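Local coordinates for protein nine-heme cytochrome c (Desulfovibrio desulfuricans, PDB 1OFW) that carries nine c-type hemes for electron transfer and may form part of a transmembrane redox complex that passes electrons to the cytoplasm for sulfate reduction, at residues Y179-D184 and F195-H200; H115-P120 and A226-R231; P11-M16 and A157-T162. All blocks are in the same frame, centred on the assembly; numbering follows the deposited sequence.

Contact 1 of 3, residues Y179-D184 and F195-H200; sequences YKVVID and FTHRRH. With HEC (heme c), chain J.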
loop_
_atom_site.group_PDB
_atom_site.type_symbol
_atom_site.label_atom_id
_atom_site.label_comp_id
_atom_site.label_asym_id
_atom_site.label_seq_id
_atom_site.Cartn_x
_atom_site.Cartn_y
_atom_site.Cartn_z
ATOM N N TYR A 179 -14.611 -11.004 -19.880
ATOM C CA TYR A 179 -14.525 -12.365 -19.411
ATOM C C TYR A 179 -13.218 -12.997 -19.846
ATOM O O TYR A 179 -12.399 -13.491 -19.051
ATOM C CB TYR A 179 -15.753 -13.165 -19.938
ATOM C CG TYR A 179 -15.641 -14.608 -19.539
ATOM C CD1 TYR A 179 -15.990 -15.010 -18.262
ATOM C CD2 TYR A 179 -15.189 -15.572 -20.423
ATOM C CE1 TYR A 179 -15.898 -16.322 -17.869
ATOM C CE2 TYR A 179 -15.082 -16.899 -20.032
ATOM C CZ TYR A 179 -15.446 -17.277 -18.753
ATOM O OH TYR A 179 -15.313 -18.604 -18.397
ATOM N N LYS A 180 -13.009 -13.007 -21.157
ATOM C CA LYS A 180 -11.730 -13.363 -21.754
ATOM C C LYS A 180 -11.301 -12.275 -22.733
ATOM O O LYS A 180 -12.098 -11.480 -23.225
ATOM C CB LYS A 180 -11.795 -14.738 -22.401
ATOM C CG LYS A 180 -12.346 -14.739 -23.796
ATOM C CD LYS A 180 -12.329 -16.112 -24.446
ATOM C CE LYS A 180 -10.980 -16.466 -25.003
ATOM N NZ LYS A 180 -11.081 -17.631 -25.935
ATOM N N VAL A 181 -9.989 -12.278 -22.987
ATOM C CA VAL A 181 -9.433 -11.364 -23.975
ATOM C C VAL A 181 -8.553 -12.202 -24.886
ATOM O O VAL A 181 -7.677 -12.948 -24.449
ATOM C CB VAL A 181 -8.620 -10.199 -23.400
ATOM C CG1 VAL A 181 -8.064 -9.330 -24.524
ATOM C CG2 VAL A 181 -9.537 -9.399 -22.483
ATOM N N VAL A 182 -8.880 -12.102 -26.171
ATOM C CA VAL A 182 -8.070 -12.822 -27.182
ATOM C C VAL A 182 -6.947 -11.891 -27.583
ATOM O O VAL A 182 -7.122 -10.888 -28.272
ATOM C CB VAL A 182 -8.953 -13.242 -28.364
ATOM C CG1 VAL A 182 -8.066 -13.809 -29.470
ATOM C CG2 VAL A 182 -9.979 -14.248 -27.888
ATOM N N ILE A 183 -5.757 -12.146 -27.026
ATOM C CA ILE A 183 -4.638 -11.254 -27.250
ATOM C C ILE A 183 -3.927 -11.690 -28.526
ATOM O O ILE A 183 -3.172 -12.665 -28.539
ATOM C CB ILE A 183 -3.655 -11.261 -26.047
ATOM C CG1 ILE A 183 -4.381 -10.941 -24.738
ATOM C CG2 ILE A 183 -2.491 -10.329 -26.288
ATOM C CD1 ILE A 183 -3.519 -10.978 -23.518
ATOM N N ASP A 184 -4.215 -10.972 -29.608
ATOM C CA ASP A 184 -3.769 -11.372 -30.929
ATOM C C ASP A 184 -2.974 -10.275 -31.643
ATOM O O ASP A 184 -2.729 -10.500 -32.829
ATOM C CB ASP A 184 -4.957 -11.826 -31.781
ATOM C CG ASP A 184 -6.012 -10.772 -31.948
ATOM O OD1 ASP A 184 -5.824 -9.622 -31.533
ATOM O OD2 ASP A 184 -7.091 -11.125 -32.501
ATOM N N PHE A 195 -6.625 -15.083 -22.979
ATOM C CA PHE A 195 -6.348 -14.714 -21.572
ATOM C C PHE A 195 -7.621 -14.768 -20.749
ATOM O O PHE A 195 -8.610 -14.131 -21.100
ATOM C CB PHE A 195 -5.693 -13.343 -21.533
ATOM C CG PHE A 195 -5.447 -12.774 -20.146
ATOM C CD1 PHE A 195 -4.782 -13.507 -19.203
ATOM C CD2 PHE A 195 -5.908 -11.517 -19.816
ATOM C CE1 PHE A 195 -4.556 -13.000 -17.945
ATOM C CE2 PHE A 195 -5.662 -11.002 -18.557
ATOM C CZ PHE A 195 -4.985 -11.743 -17.613
ATOM N N THR A 196 -7.581 -15.544 -19.676
ATOM C CA THR A 196 -8.727 -15.704 -18.788
ATOM C C THR A 196 -8.810 -14.534 -17.808
ATOM O O THR A 196 -8.568 -14.621 -16.607
ATOM C CB THR A 196 -8.637 -17.048 -18.048
ATOM O OG1 THR A 196 -7.391 -17.123 -17.370
ATOM C CG2 THR A 196 -8.664 -18.248 -19.030
ATOM N N HIS A 197 -9.161 -13.403 -18.378
ATOM C CA HIS A 197 -9.162 -12.114 -17.726
ATOM C C HIS A 197 -9.988 -12.137 -16.462
ATOM O O HIS A 197 -9.514 -11.747 -15.373
ATOM C CB HIS A 197 -9.714 -11.075 -18.735
ATOM C CG HIS A 197 -9.530 -9.627 -18.384
ATOM N ND1 HIS A 197 -10.275 -9.013 -17.417
ATOM C CD2 HIS A 197 -8.673 -8.676 -18.797
ATOM C CE1 HIS A 197 -9.904 -7.748 -17.290
ATOM N NE2 HIS A 197 -8.916 -7.512 -18.122
ATOM N N ARG A 198 -11.265 -12.547 -16.557
ATOM C CA ARG A 198 -12.139 -12.518 -15.359
ATOM C C ARG A 198 -11.750 -13.554 -14.322
ATOM O O ARG A 198 -11.780 -13.323 -13.098
ATOM C CB ARG A 198 -13.620 -12.678 -15.754
ATOM C CG ARG A 198 -14.574 -12.435 -14.625
ATOM C CD ARG A 198 -16.013 -12.519 -15.137
ATOM N NE ARG A 198 -16.298 -11.398 -16.026
ATOM C CZ ARG A 198 -17.337 -11.315 -16.868
ATOM N NH1 ARG A 198 -18.179 -12.355 -16.904
ATOM N NH2 ARG A 198 -17.510 -10.228 -17.628
ATOM N N ARG A 199 -11.345 -14.734 -14.768
ATOM C CA ARG A 199 -10.884 -15.783 -13.885
ATOM C C ARG A 199 -9.692 -15.274 -13.042
ATOM O O ARG A 199 -9.687 -15.490 -11.825
ATOM C CB ARG A 199 -10.474 -16.982 -14.691
ATOM C CG ARG A 199 -10.076 -18.201 -13.896
ATOM C CD ARG A 199 -9.594 -19.246 -14.900
ATOM N NE ARG A 199 -9.053 -20.450 -14.305
ATOM C CZ ARG A 199 -9.800 -21.517 -14.009
ATOM N NH1 ARG A 199 -11.113 -21.595 -14.209
ATOM N NH2 ARG A 199 -9.184 -22.564 -13.472
ATOM N N HIS A 200 -8.769 -14.600 -13.747
ATOM C CA HIS A 200 -7.570 -14.030 -13.114
ATOM C C HIS A 200 -7.954 -13.025 -12.030
ATOM O O HIS A 200 -7.567 -13.172 -10.855
ATOM C CB HIS A 200 -6.687 -13.379 -14.181
ATOM C CG HIS A 200 -5.627 -14.275 -14.711
ATOM N ND1 HIS A 200 -5.877 -15.292 -15.631
ATOM C CD2 HIS A 200 -4.287 -14.342 -14.444
ATOM C CE1 HIS A 200 -4.729 -15.907 -15.874
ATOM N NE2 HIS A 200 -3.725 -15.361 -15.174
HETATM FE FE HEC J . -1.757 -15.814 -15.136
HETATM C CHA HEC J . -2.525 -18.934 -14.056
HETATM C CHB HEC J . -1.817 -16.905 -18.384
HETATM C CHC HEC J . -1.003 -12.681 -16.215
HETATM C CHD HEC J . -1.704 -14.697 -11.880
HETATM N NA HEC J . -2.094 -17.560 -16.049
HETATM C C1A HEC J . -2.414 -18.764 -15.422
HETATM C C2A HEC J . -2.610 -19.789 -16.420
HETATM C C3A HEC J . -2.391 -19.231 -17.618
HETATM C C4A HEC J . -2.088 -17.834 -17.398
HETATM C CMA HEC J . -2.408 -19.833 -19.032
HETATM C CAA HEC J . -3.018 -21.227 -16.081
HETATM C CBA HEC J . -4.543 -21.404 -16.133
HETATM C CGA HEC J . -5.470 -20.219 -16.131
HETATM O O1A HEC J . -5.914 -19.906 -14.994
HETATM O O2A HEC J . -5.818 -19.595 -17.179
HETATM N NB HEC J . -1.412 -14.992 -16.911
HETATM C C1B HEC J . -1.527 -15.581 -18.173
HETATM C C2B HEC J . -1.275 -14.595 -19.203
HETATM C C3B HEC J . -1.047 -13.407 -18.600
HETATM C C4B HEC J . -1.143 -13.659 -17.175
HETATM C CMB HEC J . -1.281 -14.936 -20.692
HETATM C CAB HEC J . -0.732 -12.047 -19.202
HETATM C CBB HEC J . -1.659 -11.639 -20.370
HETATM N NC HEC J . -1.377 -14.082 -14.211
HETATM C C1C HEC J . -1.091 -12.897 -14.854
HETATM C C2C HEC J . -0.827 -11.832 -13.884
HETATM C C3C HEC J . -1.073 -12.381 -12.686
HETATM C C4C HEC J . -1.404 -13.772 -12.871
HETATM C CMC HEC J . -0.334 -10.436 -14.301
HETATM C CAC HEC J . -0.966 -11.804 -11.255
HETATM C CBC HEC J . -1.234 -10.305 -11.137
HETATM N ND HEC J . -2.074 -16.645 -13.344
HETATM C C1D HEC J . -2.014 -16.018 -12.107
HETATM C C2D HEC J . -2.303 -16.982 -11.062
HETATM C C3D HEC J . -2.511 -18.169 -11.661
HETATM C C4D HEC J . -2.394 -17.970 -13.083
HETATM C CMD HEC J . -2.322 -16.660 -9.555
HETATM C CAD HEC J . -2.789 -19.496 -10.921
HETATM C CBD HEC J . -4.298 -19.788 -11.006
HETATM C CGD HEC J . -5.039 -19.106 -9.872
HETATM O O1D HEC J . -5.764 -18.125 -10.154
HETATM O O2D HEC J . -4.851 -19.564 -8.725
HETATM O O HOH W 1 -11.879 -15.665 -17.538
#
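R198 lies across Y179, and its side chain can be followed outward. CB sits 3.6 Å from Y179 O. CG runs anti to the backbone N, and a bend at chi3 (-68°) brings one guanidinium face over Y179 CB. CD comes 4.0 Å from Y179 CD1. NE passes near Y179 CA and has a weak hydrogen bond to P174 O. CZ is 3.9 Å from Y179 CB. NH1 reaches the edge of the tyrosine ring, 3.7 Å from CD1. The ring and guanidinium planes are 77° apart, so this is not a flat stack. NH2 is held by A177 O. The backbones add a nearly straight bond from R198 N to Y179 O at 2.9 Å. Water 1 also donates to Y179 O and accepts from R199 N.

Next along the chain, V181 and F195 form an antiparallel hydrogen-bonded pair, with F195 N to V181 O at 2.8 Å. F195 O takes V181 N in return, and K180 CA adds a CH contact to the same oxygen. This is the two-stranded hairpin of 181-183 and 193-195. As in tetraheme cytochromes c3, it leads straight into a helix that carries axial histidines. H197 serves heme 6 and H200 serves heme 8.

I183 CD1 packs beside F195 CB and also meets CBB of heme 8. The F195 ring reaches the same porphyrin, with CE1 3.6 Å from C4B. CE1 also lies over the centre of one face of the H200 ring. H200 NE2 binds the heme 8 iron at 2.0 Å, with H271 as the other ligand. H200 ND1 donates to both T196 O and T196 OG1, which together with the iron should hold the ring's rotation. T196 OG1 donates to propionate O2A, and R199 NE donates to O1A.

Contact 2 of 3, residues H115-P120 and A226-R231; sequences HAIVTP and ATCHHR. With HEC (heme c), chain I.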
loop_
_atom_site.group_PDB
_atom_site.type_symbol
_atom_site.label_atom_id
_atom_site.label_comp_id
_atom_site.label_asym_id
_atom_site.label_seq_id
_atom_site.Cartn_x
_atom_site.Cartn_y
_atom_site.Cartn_z
ATOM N N HIS A 115 2.028 -7.283 -6.552
ATOM C CA HIS A 115 2.998 -6.273 -6.115
ATOM C C HIS A 115 4.354 -6.504 -6.721
ATOM O O HIS A 115 5.208 -5.618 -6.624
ATOM C CB HIS A 115 2.968 -6.191 -4.574
ATOM C CG HIS A 115 1.789 -5.339 -4.180
ATOM N ND1 HIS A 115 1.909 -3.965 -4.172
ATOM C CD2 HIS A 115 0.519 -5.599 -3.790
ATOM C CE1 HIS A 115 0.756 -3.427 -3.805
ATOM N NE2 HIS A 115 -0.128 -4.394 -3.571
ATOM N N ALA A 116 4.563 -7.620 -7.416
ATOM C CA ALA A 116 5.789 -7.730 -8.208
ATOM C C ALA A 116 5.754 -6.877 -9.467
ATOM O O ALA A 116 6.808 -6.529 -10.003
ATOM C CB ALA A 116 6.059 -9.173 -8.606
ATOM N N ILE A 117 4.566 -6.564 -9.962
ATOM C CA ILE A 117 4.461 -5.790 -11.203
ATOM C C ILE A 117 3.861 -4.411 -11.034
ATOM O O ILE A 117 3.867 -3.626 -11.985
ATOM C CB ILE A 117 3.637 -6.594 -12.230
ATOM C CG1 ILE A 117 2.206 -6.896 -11.819
ATOM C CG2 ILE A 117 4.420 -7.859 -12.545
ATOM C CD1 ILE A 117 1.324 -7.438 -12.927
ATOM N N VAL A 118 3.458 -4.070 -9.821
ATOM C CA VAL A 118 2.984 -2.711 -9.537
ATOM C C VAL A 118 4.103 -1.793 -9.076
ATOM O O VAL A 118 4.948 -2.125 -8.234
ATOM C CB VAL A 118 1.868 -2.794 -8.483
ATOM C CG1 VAL A 118 1.461 -1.448 -7.895
ATOM C CG2 VAL A 118 0.674 -3.490 -9.142
ATOM N N THR A 119 4.100 -0.604 -9.662
ATOM C CA THR A 119 4.871 0.542 -9.219
ATOM C C THR A 119 3.881 1.537 -8.626
ATOM O O THR A 119 3.138 2.183 -9.375
ATOM C CB THR A 119 5.673 1.164 -10.364
ATOM O OG1 THR A 119 6.633 0.198 -10.837
ATOM C CG2 THR A 119 6.462 2.363 -9.880
ATOM N N PRO A 120 3.849 1.627 -7.298
ATOM C CA PRO A 120 2.792 2.387 -6.633
ATOM C C PRO A 120 3.039 3.858 -6.928
ATOM O O PRO A 120 4.155 4.349 -6.971
ATOM C CB PRO A 120 2.972 2.064 -5.139
ATOM C CG PRO A 120 4.443 1.833 -5.078
ATOM C CD PRO A 120 4.816 1.080 -6.335
ATOM N N ALA A 226 -5.453 -1.214 -12.356
ATOM C CA ALA A 226 -4.201 -0.589 -12.644
ATOM C C ALA A 226 -3.004 -1.489 -12.378
ATOM O O ALA A 226 -1.878 -1.135 -12.737
ATOM C CB ALA A 226 -4.060 0.697 -11.804
ATOM N N THR A 227 -3.220 -2.644 -11.764
ATOM C CA THR A 227 -2.175 -3.649 -11.603
ATOM C C THR A 227 -1.472 -3.904 -12.930
ATOM O O THR A 227 -0.255 -3.958 -13.032
ATOM C CB THR A 227 -2.720 -4.984 -11.125
ATOM O OG1 THR A 227 -3.441 -4.839 -9.893
ATOM C CG2 THR A 227 -1.563 -5.945 -10.891
ATOM N N CYS A 228 -2.339 -4.059 -13.936
ATOM C CA CYS A 228 -1.886 -4.361 -15.281
ATOM C C CYS A 228 -2.044 -3.182 -16.214
ATOM O O CYS A 228 -1.114 -2.875 -16.963
ATOM C CB CYS A 228 -2.655 -5.594 -15.779
ATOM S SG CYS A 228 -2.474 -7.029 -14.694
ATOM N N HIS A 229 -3.191 -2.518 -16.136
ATOM C CA HIS A 229 -3.482 -1.317 -16.920
ATOM C C HIS A 229 -2.896 -0.103 -16.209
ATOM O O HIS A 229 -3.576 0.743 -15.659
ATOM C CB HIS A 229 -4.986 -1.180 -17.152
ATOM C CG HIS A 229 -5.648 -2.357 -17.774
ATOM N ND1 HIS A 229 -5.439 -2.606 -19.090
ATOM C CD2 HIS A 229 -6.461 -3.343 -17.320
ATOM C CE1 HIS A 229 -6.102 -3.716 -19.448
ATOM N NE2 HIS A 229 -6.755 -4.169 -18.377
ATOM N N HIS A 230 -1.581 -0.037 -16.247
ATOM C CA HIS A 230 -0.879 0.992 -15.500
ATOM C C HIS A 230 -0.713 2.300 -16.306
ATOM O O HIS A 230 -0.844 2.297 -17.523
ATOM C CB HIS A 230 0.487 0.489 -15.053
ATOM C CG HIS A 230 1.393 0.035 -16.170
ATOM N ND1 HIS A 230 2.172 -1.093 -15.970
ATOM C CD2 HIS A 230 1.686 0.393 -17.428
ATOM C CE1 HIS A 230 2.885 -1.337 -17.059
ATOM N NE2 HIS A 230 2.620 -0.431 -17.978
ATOM N N ARG A 231 -0.355 3.361 -15.595
ATOM C CA ARG A 231 0.065 4.632 -16.167
ATOM C C ARG A 231 -1.017 5.255 -17.043
ATOM O O ARG A 231 -0.716 6.017 -17.967
ATOM C CB ARG A 231 1.407 4.488 -16.890
ATOM C CG ARG A 231 2.477 3.908 -15.953
ATOM C CD ARG A 231 3.801 3.631 -16.631
ATOM N NE ARG A 231 4.883 3.287 -15.695
ATOM C CZ ARG A 231 5.302 2.066 -15.388
ATOM N NH1 ARG A 231 4.767 0.954 -15.904
ATOM N NH2 ARG A 231 6.302 1.860 -14.522
HETATM FE FE HEC I . 3.289 -0.464 -19.870
HETATM C CHA HEC I . 6.538 -0.096 -18.708
HETATM C CHB HEC I . 3.613 -3.835 -19.649
HETATM C CHC HEC I . 0.015 -0.807 -20.826
HETATM C CHD HEC I . 3.124 2.912 -20.417
HETATM N NA HEC I . 4.750 -1.679 -19.246
HETATM C C1A HEC I . 5.984 -1.358 -18.745
HETATM C C2A HEC I . 6.654 -2.568 -18.292
HETATM C C3A HEC I . 5.833 -3.598 -18.548
HETATM C C4A HEC I . 4.665 -3.075 -19.196
HETATM C CMA HEC I . 6.062 -5.080 -18.229
HETATM C CAA HEC I . 8.058 -2.608 -17.664
HETATM C CBA HEC I . 7.855 -2.712 -16.127
HETATM C CGA HEC I . 7.038 -1.590 -15.522
HETATM O O1A HEC I . 7.633 -0.505 -15.326
HETATM O O2A HEC I . 5.835 -1.768 -15.248
HETATM N NB HEC I . 2.073 -1.999 -20.235
HETATM C C1B HEC I . 2.398 -3.344 -20.108
HETATM C C2B HEC I . 1.259 -4.139 -20.498
HETATM C C3B HEC I . 0.234 -3.299 -20.714
HETATM C C4B HEC I . 0.745 -1.957 -20.593
HETATM C CMB HEC I . 1.306 -5.672 -20.609
HETATM C CAB HEC I . -1.205 -3.593 -21.071
HETATM C CBB HEC I . -1.996 -4.333 -19.968
HETATM N NC HEC I . 1.870 0.820 -20.474
HETATM C C1C HEC I . 0.586 0.485 -20.846
HETATM C C2C HEC I . -0.101 1.661 -21.358
HETATM C C3C HEC I . 0.774 2.666 -21.297
HETATM C C4C HEC I . 1.989 2.189 -20.717
HETATM C CMC HEC I . -1.499 1.649 -21.957
HETATM C CAC HEC I . 0.649 4.110 -21.832
HETATM C CBC HEC I . -0.648 4.809 -21.357
HETATM N ND HEC I . 4.516 1.087 -19.559
HETATM C C1D HEC I . 4.285 2.407 -19.898
HETATM C C2D HEC I . 5.455 3.191 -19.577
HETATM C C3D HEC I . 6.410 2.363 -19.130
HETATM C C4D HEC I . 5.829 1.036 -19.114
HETATM C CMD HEC I . 5.511 4.720 -19.754
HETATM C CAD HEC I . 7.856 2.649 -18.731
HETATM C CBD HEC I . 7.982 2.979 -17.223
HETATM C CGD HEC I . 9.453 3.278 -16.925
HETATM O O1D HEC I . 9.987 4.136 -17.651
HETATM O O2D HEC I . 10.048 2.664 -16.020
HETATM O O HOH W 2 1.888 -2.473 -13.438
#
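T227 turns its methyl group against both I117 and V118. T227 CG2 lies 3.8 Å from I117 CD1. It is also 3.8 Å from V118 CG2, but V118 has two conformers, so this touch is less certain. Both side chains cross T227 at about a right angle. I117 CG1 lies alongside, and V118 CG2 also meets T227 CA. T227 CG2 faces them while OG1 turns beside the backbone N and bonds L224 O. I117 CG1 stands between its own N and carbonyl carbon (chi1 62°), which brings CD1 close to T227 O. The same CD1 meets C228 SG, the thioether sulfur bonded to heme 6, at 4.2 Å.

T227 belongs to the CXXCH motif that runs from C225 to H229 and binds heme 6. I117 and V118 come just after the CXXCH motif of heme 4, which ends at H115. The contact sets the chain past the heme 4 motif against the heme 6 motif. Helix 259-273 adds Q266 against I117 and C228.

No direct hydrogen bond crosses, but water 2 spans the gap. It accepts from H230 ND1 at 2.9 Å, in the plane of the ring. This bond probably helps set the ring's rotation. Water 2 also reaches I117 O at 2.7 Å and T227 O. H230 NE2 binds the iron of heme 7, opposite H245. R231 NH1 lies over the centre of the H230 ring, with the guanidinium edge toward it. NH1 donates to propionate O2A at 3.0 Å, almost straight (176°). NH2 donates to O1A of the same propionate at 2.8 Å.

Contact 3 of 3, residues P11-M16 and A157-T162; sequences PSAIVM and ALAAET. With HEC (heme c), chain C.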
loop_
_atom_site.group_PDB
_atom_site.type_symbol
_atom_site.label_atom_id
_atom_site.label_comp_id
_atom_site.label_asym_id
_atom_site.label_seq_id
_atom_site.Cartn_x
_atom_site.Cartn_y
_atom_site.Cartn_z
ATOM N N PRO A 11 -3.866 2.859 23.944
ATOM C CA PRO A 11 -5.189 3.260 23.510
ATOM C C PRO A 11 -5.567 2.446 22.268
ATOM O O PRO A 11 -4.700 2.016 21.524
ATOM C CB PRO A 11 -5.035 4.740 23.212
ATOM C CG PRO A 11 -3.794 5.145 23.934
ATOM C CD PRO A 11 -2.885 3.942 23.846
ATOM N N SER A 12 -6.844 2.196 22.146
ATOM C CA SER A 12 -7.348 1.359 21.062
ATOM C C SER A 12 -7.029 1.995 19.735
ATOM O O SER A 12 -6.611 1.318 18.788
ATOM C CB SER A 12 -8.867 1.173 21.245
ATOM O OG SER A 12 -9.353 0.183 20.329
ATOM N N ALA A 13 -7.263 3.292 19.675
ATOM C CA ALA A 13 -6.913 4.121 18.526
ATOM C C ALA A 13 -6.322 5.436 19.036
ATOM O O ALA A 13 -6.753 5.892 20.087
ATOM C CB ALA A 13 -8.104 4.353 17.618
ATOM N N ILE A 14 -5.360 5.988 18.327
ATOM C CA ILE A 14 -4.465 7.027 18.769
ATOM C C ILE A 14 -4.339 8.097 17.690
ATOM O O ILE A 14 -3.936 7.718 16.596
ATOM C CB ILE A 14 -3.035 6.449 19.044
ATOM C CG1 ILE A 14 -3.014 5.345 20.096
ATOM C CG2 ILE A 14 -2.037 7.560 19.348
ATOM C CD1 ILE A 14 -1.778 4.459 20.150
ATOM N N VAL A 15 -4.602 9.352 17.981
ATOM C CA VAL A 15 -4.225 10.423 17.052
ATOM C C VAL A 15 -2.733 10.755 17.244
ATOM O O VAL A 15 -2.301 11.063 18.362
ATOM C CB VAL A 15 -5.023 11.705 17.225
ATOM C CG1 VAL A 15 -4.736 12.643 16.067
ATOM C CG2 VAL A 15 -6.528 11.426 17.304
ATOM N N MET A 16 -1.960 10.697 16.175
ATOM C CA MET A 16 -0.558 11.023 16.101
ATOM C C MET A 16 -0.361 12.358 15.410
ATOM O O MET A 16 -0.774 12.609 14.277
ATOM C CB MET A 16 0.213 9.932 15.351
ATOM C CG MET A 16 0.038 8.546 15.974
ATOM S SD MET A 16 0.800 7.231 15.023
ATOM C CE MET A 16 2.531 7.606 15.253
ATOM N N ALA A 157 -11.295 10.623 21.865
ATOM C CA ALA A 157 -12.579 10.925 21.265
ATOM C C ALA A 157 -12.396 11.212 19.762
ATOM O O ALA A 157 -13.201 10.714 18.988
ATOM C CB ALA A 157 -13.305 12.092 21.919
ATOM N N LEU A 158 -11.360 11.971 19.435
ATOM C CA LEU A 158 -11.071 12.265 18.019
ATOM C C LEU A 158 -10.739 10.970 17.274
ATOM O O LEU A 158 -11.202 10.757 16.156
ATOM C CB LEU A 158 -9.912 13.249 17.890
ATOM C CG LEU A 158 -10.216 14.724 18.249
ATOM C CD1 LEU A 158 -8.915 15.500 18.283
ATOM C CD2 LEU A 158 -11.207 15.326 17.278
ATOM N N ALA A 159 -9.931 10.117 17.905
ATOM C CA ALA A 159 -9.552 8.860 17.276
ATOM C C ALA A 159 -10.775 7.984 17.058
ATOM O O ALA A 159 -10.987 7.369 16.010
ATOM C CB ALA A 159 -8.536 8.142 18.151
ATOM N N ALA A 160 -11.649 7.903 18.074
ATOM C CA ALA A 160 -12.825 7.048 17.916
ATOM C C ALA A 160 -13.778 7.564 16.873
ATOM O O ALA A 160 -14.376 6.813 16.100
ATOM C CB ALA A 160 -13.534 6.939 19.261
ATOM N N GLU A 161 -13.975 8.865 16.816
ATOM C CA GLU A 161 -14.841 9.464 15.810
ATOM C C GLU A 161 -14.312 9.147 14.422
ATOM O O GLU A 161 -15.015 8.775 13.492
ATOM C CB GLU A 161 -14.961 10.970 16.046
ATOM C CG GLU A 161 -15.731 11.662 14.947
ATOM C CD GLU A 161 -15.944 13.139 15.253
ATOM O OE1 GLU A 161 -15.395 13.652 16.243
ATOM O OE2 GLU A 161 -16.680 13.777 14.473
ATOM N N THR A 162 -12.998 9.268 14.287
ATOM C CA THR A 162 -12.380 8.956 12.994
ATOM C C THR A 162 -12.570 7.512 12.623
ATOM O O THR A 162 -13.028 7.169 11.516
ATOM C CB THR A 162 -10.877 9.299 13.056
ATOM O OG1 THR A 162 -10.712 10.674 13.346
ATOM C CG2 THR A 162 -10.204 9.072 11.696
HETATM FE FE HEC C . 2.328 0.196 20.634
HETATM C CHA HEC C . 1.602 3.476 21.161
HETATM C CHB HEC C . 2.272 -0.396 24.008
HETATM C CHC HEC C . 2.520 -3.144 20.050
HETATM C CHD HEC C . 2.921 0.833 17.327
HETATM N NA HEC C . 2.016 1.311 22.243
HETATM C C1A HEC C . 1.692 2.648 22.261
HETATM C C2A HEC C . 1.507 3.075 23.644
HETATM C C3A HEC C . 1.706 2.005 24.424
HETATM C C4A HEC C . 2.026 0.884 23.568
HETATM C CMA HEC C . 1.636 1.865 25.960
HETATM C CAA HEC C . 1.185 4.514 24.099
HETATM C CBA HEC C . 2.549 5.178 24.400
HETATM C CGA HEC C . 2.559 6.663 24.648
HETATM O O1A HEC C . 1.702 7.415 24.144
HETATM O O2A HEC C . 3.484 7.083 25.396
HETATM N NB HEC C . 2.435 -1.422 21.795
HETATM C C1B HEC C . 2.420 -1.485 23.189
HETATM C C2B HEC C . 2.569 -2.867 23.609
HETATM C C3B HEC C . 2.573 -3.642 22.511
HETATM C C4B HEC C . 2.494 -2.722 21.370
HETATM C CMB HEC C . 2.675 -3.298 25.093
HETATM C CAB HEC C . 2.635 -5.157 22.356
HETATM C CBB HEC C . 1.449 -5.870 23.016
HETATM N NC HEC C . 2.662 -0.916 19.021
HETATM C C1C HEC C . 2.698 -2.279 18.984
HETATM C C2C HEC C . 2.957 -2.725 17.639
HETATM C C3C HEC C . 3.114 -1.629 16.878
HETATM C C4C HEC C . 2.913 -0.482 17.723
HETATM C CMC HEC C . 3.094 -4.206 17.226
HETATM C CAC HEC C . 3.518 -1.507 15.404
HETATM C CBC HEC C . 2.617 -2.262 14.422
HETATM N ND HEC C . 2.326 1.825 19.490
HETATM C C1D HEC C . 2.586 1.903 18.134
HETATM C C2D HEC C . 2.415 3.250 17.682
HETATM C C3D HEC C . 1.966 3.984 18.718
HETATM C C4D HEC C . 1.946 3.084 19.870
HETATM C CMD HEC C . 2.693 3.686 16.214
HETATM C CAD HEC C . 1.535 5.450 18.740
HETATM C CBD HEC C . 2.616 6.396 19.306
HETATM C CGD HEC C . 2.056 7.846 19.335
HETATM O O1D HEC C . 2.786 8.691 18.782
HETATM O O2D HEC C . 0.977 8.109 19.888
#
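V15 CG1 is anti to the backbone N (chi1 -170°), which leaves CG2 anti to the carbonyl carbon and aimed at L158 and A159. CG2 is 3.7 Å from A159 N. It also meets L158 CB and A159 CB, each at 3.9 Å. L158 touches V15 through CB, and the two side chains cross obliquely. A159 CB presses on the strand backbone, 3.5 Å from A13 O, and touches A13 CB.

Helix 152-164 thus lies across strand 13-16, at 109° between their directions. The axes approach to 6.9 Å, a distance that the small alanines permit. The strand pairs antiparallel with strand 33-36, whose V34 also touches A159 and T162. This is the two-stranded sheet of the N-terminal cytochrome c3-like unit. N155 OD1, on the same helix, takes a bond from V15 N.

Residues alternate along the strand. A13 and V15 face the helix, while I14 and M16 contact a heme c on the other side. I14 CD1 lies 3.7 Å from heme CHA, and M16 CE comes near propionate O1D. Within the helix, T162 N and T162 OG1 reach L158 O from opposite faces of its plane.

In the fold
Contacts 1 and 2 lie on the same side of the chain's centre, their own centres about 18 Å apart. They meet at heme 6, where H197 of contact 1 and H229 of contact 2 bind one iron, with H197 NE2 and H229 NE2 4.0 Å apart. Contact 1 is nested in the chain loop that contact 2 closes. Contact 2 lies nearer the middle, beside heme 4, which sits between the two tetraheme clusters. Contact 3 belongs to the other cluster. Its centre is about 44 Å from that of contact 1 and about 33 Å from that of contact 2, with no touch to either. Along the chain, contacts 2 and 3 cross.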